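Local coordinates for protein titin (Homo sapiens, PDB 1WAA) that forms one of the many immunoglobulin modules of the giant muscle protein, which probably bears passive tension in the sarcomere, at residues P49-I54 against L62-C67; A23-E28 against S84-K89. All blocks are in the same frame, centred on the assembly; numbering follows the deposited sequence.

Overall arrangement
Both contacts lie in a single immunoglobulin I-set domain, a sandwich of two beta sheets, and their centres are about 12 Å apart. Contact 1 is the in-sheet pairing of the hairpin strands 51-56 and 59-64 at one edge of the four-stranded sheet. Contact 2 spans the sandwich, setting strand 23-29 of that sheet against strand 82-91 of the other. Along the chain, 49-54 and 62-67 are nested inside the long loop that contact 2 closes. The two meet where strands 59-64 and 23-29 run side by side in the same sheet, so the edge hairpin is joined directly to the strand that packs into the core.

Contact 1: P49-I54 against L62-C67; sequences PDCEII and LILHNC. With ZN (zinc ion), chain B.
E52, on one strand of a hairpin, and H65, just past the end of the other, reach one zinc ion: OE1 of E52 binds it at 1.9 Å and NE2 of H65 at 2.0 Å. A water and two further ligand atoms complete the site, with an acidic side chain of a neighbouring chain also bound to the metal; a basic side chain of a neighbouring chain forms a salt bridge with OE2 of E52. The carboxylate and imidazole planes stand 60° apart. CG of H65 is anti to its carbonyl carbon (chi1 -65°), which swings the ring back over I63, whose CG2 lies 3.6 Å above one ring face near the rim. At the ring edge, CD2 of H65 meets the carbonyl O of P49 at 3.4 Å.

Behind the metal, the backbones hold both ligands in register. E52 and I63 form an antiparallel hydrogen-bonded pair with two nearly straight bonds, and H65 N donates to D50 O at 2.8 Å. I54 CD1 rests on I63 CD1 at 3.6 Å on the face that carries the zinc. On the other face C51 turns SG anti to its backbone N (chi1 -178°), bringing the sulfur to 3.8 Å from L64 CD2, with L62 also close by.

That inner face looks into the sandwich, where I53 and L62 touch W38 of strand 37-40 and L64 touches F25. Strand 51-56 is outermost in its sheet within this chain, while 59-64 bonds onward to strand 23-29.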
loop_
_atom_site.group_PDB
_atom_site.type_symbol
_atom_site.label_atom_id
_atom_site.label_comp_id
_atom_site.label_asym_id
_atom_site.label_seq_id
_atom_site.Cartn_x
_atom_site.Cartn_y
_atom_site.Cartn_z
ATOM N N PRO F 49 10.846 5.198 18.079
ATOM C CA PRO F 49 9.828 4.334 18.708
ATOM C C PRO F 49 8.751 5.102 19.485
ATOM O O PRO F 49 7.612 4.610 19.566
ATOM C CB PRO F 49 10.638 3.446 19.670
ATOM C CG PRO F 49 12.037 3.545 19.207
ATOM C CD PRO F 49 12.199 4.897 18.595
ATOM N N ASP F 50 9.098 6.273 20.019
ATOM C CA ASP F 50 8.161 7.125 20.735
ATOM C C ASP F 50 7.369 8.098 19.850
ATOM O O ASP F 50 6.481 8.822 20.336
ATOM C CB ASP F 50 8.906 7.925 21.800
ATOM C CG ASP F 50 9.220 7.095 23.051
ATOM O OD1 ASP F 50 8.715 5.951 23.184
ATOM O OD2 ASP F 50 9.969 7.574 23.932
ATOM N N CYS F 51 7.704 8.140 18.566
ATOM C CA CYS F 51 7.074 9.078 17.630
ATOM C C CYS F 51 6.798 8.365 16.308
ATOM O O CYS F 51 7.686 8.204 15.474
ATOM C CB CYS F 51 7.966 10.307 17.454
ATOM S SG CYS F 51 7.250 11.559 16.372
ATOM N N GLU F 52 5.563 7.906 16.139
ATOM C CA GLU F 52 5.208 7.021 15.025
ATOM C C GLU F 52 4.276 7.737 14.065
ATOM O O GLU F 52 3.237 8.239 14.475
ATOM C CB GLU F 52 4.570 5.737 15.558
ATOM C CG GLU F 52 5.589 4.865 16.283
ATOM C CD GLU F 52 4.970 3.722 17.074
ATOM O OE1 GLU F 52 4.056 3.962 17.881
ATOM O OE2 GLU F 52 5.436 2.578 16.923
ATOM N N ILE F 53 4.652 7.736 12.788
ATOM C CA ILE F 53 3.947 8.458 11.752
ATOM C C ILE F 53 3.272 7.397 10.862
ATOM O O ILE F 53 3.929 6.468 10.406
ATOM C CB ILE F 53 4.978 9.326 10.951
ATOM C CG1 ILE F 53 5.712 10.309 11.887
ATOM C CG2 ILE F 53 4.332 10.085 9.795
ATOM C CD1 ILE F 53 4.802 11.096 12.776
ATOM N N ILE F 54 1.961 7.505 10.704
ATOM C CA ILE F 54 1.150 6.472 10.092
ATOM C C ILE F 54 0.265 7.055 8.984
ATOM O O ILE F 54 -0.279 8.171 9.105
ATOM C CB ILE F 54 0.297 5.779 11.199
ATOM C CG1 ILE F 54 1.174 4.816 12.029
ATOM C CG2 ILE F 54 -0.899 5.000 10.647
ATOM C CD1 ILE F 54 1.061 5.063 13.475
ATOM N N LEU F 62 -0.629 10.434 13.979
ATOM C CA LEU F 62 0.611 10.660 14.704
ATOM C C LEU F 62 0.416 10.043 16.081
ATOM O O LEU F 62 -0.571 10.362 16.757
ATOM C CB LEU F 62 0.879 12.173 14.836
ATOM C CG LEU F 62 2.109 12.547 15.673
ATOM C CD1 LEU F 62 3.390 12.008 15.030
ATOM C CD2 LEU F 62 2.210 14.003 15.842
ATOM N N ILE F 63 1.308 9.144 16.462
ATOM C CA ILE F 63 1.327 8.596 17.837
ATOM C C ILE F 63 2.568 9.075 18.594
ATOM O O ILE F 63 3.693 8.895 18.140
ATOM C CB ILE F 63 1.304 7.046 17.865
ATOM C CG1 ILE F 63 0.130 6.525 17.027
ATOM C CG2 ILE F 63 1.240 6.552 19.318
ATOM C CD1 ILE F 63 0.041 4.999 16.934
ATOM N N LEU F 64 2.343 9.659 19.759
ATOM C CA LEU F 64 3.442 10.146 20.596
ATOM C C LEU F 64 3.395 9.430 21.923
ATOM O O LEU F 64 2.490 9.678 22.705
ATOM C CB LEU F 64 3.345 11.645 20.835
ATOM C CG LEU F 64 3.280 12.496 19.587
ATOM C CD1 LEU F 64 2.788 13.904 19.919
ATOM C CD2 LEU F 64 4.650 12.565 18.964
ATOM N N HIS F 65 4.355 8.539 22.143
ATOM C CA HIS F 65 4.460 7.796 23.408
ATOM C C HIS F 65 5.270 8.565 24.424
ATOM O O HIS F 65 6.142 9.368 24.069
ATOM C CB HIS F 65 5.137 6.435 23.210
ATOM C CG HIS F 65 4.351 5.488 22.356
ATOM N ND1 HIS F 65 3.099 5.035 22.713
ATOM C CD2 HIS F 65 4.630 4.918 21.159
ATOM C CE1 HIS F 65 2.644 4.222 21.777
ATOM N NE2 HIS F 65 3.556 4.128 20.828
ATOM N N ASN F 66 5.021 8.270 25.693
ATOM C CA ASN F 66 5.853 8.788 26.750
ATOM C C ASN F 66 5.934 10.328 26.687
ATOM O O ASN F 66 6.999 10.918 26.812
ATOM C CB ASN F 66 7.239 8.111 26.684
ATOM C CG ASN F 66 8.034 8.230 27.998
ATOM O OD1 ASN F 66 7.474 8.368 29.096
ATOM N ND2 ASN F 66 9.350 8.174 27.882
ATOM N N CYS F 67 4.791 10.980 26.502
ATOM C CA CYS F 67 4.736 12.426 26.437
ATOM C C CYS F 67 5.333 13.102 27.661
ATOM O O CYS F 67 5.113 12.664 28.799
ATOM C CB CYS F 67 3.293 12.885 26.266
ATOM S SG CYS F 67 2.688 12.495 24.590
HETATM ZN ZN ZN B . 3.254 2.861 19.261
HETATM O O HOH W 1 4.404 1.209 19.797
#

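Contact 2: A23-E28 against S84-K89. With ZN (zinc ion), chain C; ZN (zinc ion), chain Q.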
loop_
_atom_site.group_PDB
_atom_site.type_symbol
_atom_site.label_atom_id
_atom_site.label_comp_id
_atom_site.label_asym_id
_atom_site.label_seq_id
_atom_site.Cartn_x
_atom_site.Cartn_y
_atom_site.Cartn_z
ATOM N N ALA F 23 -0.311 10.170 23.302
ATOM C CA ALA F 23 -1.253 11.016 22.580
ATOM C C ALA F 23 -1.381 10.470 21.174
ATOM O O ALA F 23 -0.398 9.996 20.607
ATOM C CB ALA F 23 -0.730 12.406 22.532
ATOM N N HIS F 24 -2.579 10.558 20.604
ATOM C CA HIS F 24 -2.834 10.083 19.261
ATOM C C HIS F 24 -3.546 11.203 18.529
ATOM O O HIS F 24 -4.585 11.706 19.004
ATOM C CB HIS F 24 -3.746 8.863 19.251
ATOM C CG HIS F 24 -3.252 7.708 20.059
ATOM N ND1 HIS F 24 -3.581 7.535 21.388
ATOM C CD2 HIS F 24 -2.476 6.647 19.723
ATOM C CE1 HIS F 24 -3.033 6.417 21.836
ATOM N NE2 HIS F 24 -2.364 5.855 20.841
ATOM N N PHE F 25 -3.020 11.585 17.362
ATOM C CA PHE F 25 -3.704 12.576 16.518
ATOM C C PHE F 25 -4.119 11.945 15.195
ATOM O O PHE F 25 -3.500 10.956 14.720
ATOM C CB PHE F 25 -2.809 13.774 16.225
ATOM C CG PHE F 25 -2.489 14.622 17.441
ATOM C CD1 PHE F 25 -3.211 15.785 17.697
ATOM C CD2 PHE F 25 -1.458 14.265 18.302
ATOM C CE1 PHE F 25 -2.920 16.568 18.799
ATOM C CE2 PHE F 25 -1.159 15.048 19.404
ATOM C CZ PHE F 25 -1.897 16.191 19.654
ATOM N N GLU F 26 -5.149 12.531 14.585
ATOM C CA GLU F 26 -5.793 11.940 13.408
ATOM C C GLU F 26 -6.359 13.055 12.553
ATOM O O GLU F 26 -7.125 13.923 13.027
ATOM C CB GLU F 26 -6.876 10.944 13.846
ATOM C CG GLU F 26 -7.664 10.251 12.715
ATOM C CD GLU F 26 -9.085 9.947 13.091
ATOM O OE1 GLU F 26 -9.797 9.422 12.233
ATOM O OE2 GLU F 26 -9.510 10.271 14.216
ATOM N N ILE F 27 -5.984 13.014 11.280
ATOM C CA ILE F 27 -6.523 13.953 10.303
ATOM C C ILE F 27 -6.927 13.143 9.082
ATOM O O ILE F 27 -6.257 12.176 8.739
ATOM C CB ILE F 27 -5.522 15.080 9.975
ATOM C CG1 ILE F 27 -6.163 16.116 9.031
ATOM C CG2 ILE F 27 -4.189 14.507 9.460
ATOM C CD1 ILE F 27 -5.219 17.237 8.574
ATOM N N GLU F 28 -8.029 13.537 8.455
ATOM C CA GLU F 28 -8.516 12.860 7.271
ATOM C C GLU F 28 -8.421 13.883 6.139
ATOM O O GLU F 28 -8.960 15.012 6.262
ATOM C CB GLU F 28 -9.961 12.430 7.487
ATOM C CG GLU F 28 -10.631 11.810 6.247
ATOM C CD GLU F 28 -10.792 10.302 6.368
ATOM O OE1 GLU F 28 -9.842 9.635 6.838
ATOM O OE2 GLU F 28 -11.878 9.779 6.007
ATOM N N SER F 84 -3.626 21.669 8.997
ATOM C CA SER F 84 -4.422 21.557 10.215
ATOM C C SER F 84 -3.489 21.627 11.431
ATOM O O SER F 84 -2.316 21.251 11.347
ATOM C CB SER F 84 -5.144 20.214 10.223
ATOM O OG SER F 84 -6.147 20.187 11.222
ATOM N N ALA F 85 -4.026 22.090 12.553
ATOM C CA ALA F 85 -3.271 22.199 13.801
ATOM C C ALA F 85 -4.193 22.042 15.000
ATOM O O ALA F 85 -5.359 22.402 14.944
ATOM C CB ALA F 85 -2.561 23.549 13.868
ATOM N N ALA F 86 -3.650 21.507 16.081
ATOM C CA ALA F 86 -4.378 21.310 17.318
ATOM C C ALA F 86 -3.393 21.311 18.477
ATOM O O ALA F 86 -2.186 21.065 18.287
ATOM C CB ALA F 86 -5.120 19.996 17.286
ATOM N N ASN F 87 -3.925 21.578 19.669
ATOM C CA ASN F 87 -3.167 21.648 20.902
ATOM C C ASN F 87 -2.912 20.269 21.473
ATOM O O ASN F 87 -3.818 19.435 21.537
ATOM C CB ASN F 87 -3.907 22.534 21.927
ATOM C CG ASN F 87 -3.076 22.826 23.205
ATOM O OD1 ASN F 87 -3.504 22.495 24.321
ATOM N ND2 ASN F 87 -1.921 23.489 23.049
ATOM N N LEU F 88 -1.648 20.043 21.838
ATOM C CA LEU F 88 -1.258 18.974 22.742
ATOM C C LEU F 88 -1.015 19.587 24.106
ATOM O O LEU F 88 -0.197 20.504 24.242
ATOM C CB LEU F 88 0.054 18.368 22.268
ATOM C CG LEU F 88 0.513 16.953 22.642
ATOM C CD1 LEU F 88 1.969 16.968 22.949
ATOM C CD2 LEU F 88 -0.303 16.242 23.733
ATOM N N LYS F 89 -1.730 19.099 25.110
ATOM C CA LYS F 89 -1.534 19.534 26.476
ATOM C C LYS F 89 -1.042 18.338 27.289
ATOM O O LYS F 89 -1.732 17.316 27.360
ATOM C CB LYS F 89 -2.829 20.126 27.077
ATOM C CG LYS F 89 -2.712 20.364 28.608
ATOM C CD LYS F 89 -3.682 21.396 29.167
ATOM C CE LYS F 89 -5.124 20.959 29.061
ATOM N NZ LYS F 89 -5.956 21.509 30.187
HETATM ZN ZN ZN C . -5.487 8.057 21.967
HETATM ZN ZN ZN Q . -11.582 9.145 13.179
HETATM O O HOH W 2 -5.408 10.378 22.535
HETATM O O HOH W 3 -12.750 10.559 12.079
HETATM O O HOH W 4 -6.248 6.610 23.550
#
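The facing sheets of the immunoglobulin beta sandwich pack together here, strand 23-28 of one over strand 84-89 of the other. Their axes approach to 9.2 Å and run roughly antiparallel at 154°, and no hydrogen bond passes between them; side chains fill the interval. F25 is the main bridge. With CG anti to the carbonyl carbon (chi1 -67°), its ring extends across the gap and presents its edge: CZ meets CG of L88 at 3.9 Å, in the ring plane, and the two side chains cross at about a right angle. Further round the same rim, CE1 lies 4.3 Å from CB of A86 and 4.1 Å from the carbonyl O of N87, both near the ring plane.

Smaller contacts extend the layer in both directions along the strands. A23 CB touches CD2 of L88 at 4.0 Å. Toward the other end, I27 stretches out, CG1 anti to the backbone N (chi1 -175°), and pushes CD1 tightly against CB of S84 at 3.4 Å; the hydroxyl of S84 is hydrogen-bonded to the backbone N of L12. V15 and V75 also pack on F25. An alanine in place of F25 would remove the ring and is likely to leave A86 without its partner on strand 23-28 and L88 with only A23, opening a gap between the sheets.

The alternate residues H24 and E26 point outward, each binding a different zinc ion, H24 through ND1 at 2.1 Å. Strand 23-28 is thus two-faced: the inward side contributes apolar groups that meet strand 84-89 by van der Waals packing, with no hydrogen bond between the two segments, whereas the outward side carries polar groups, H24 and E26 on zinc ions and E28 in a salt bridge with K59.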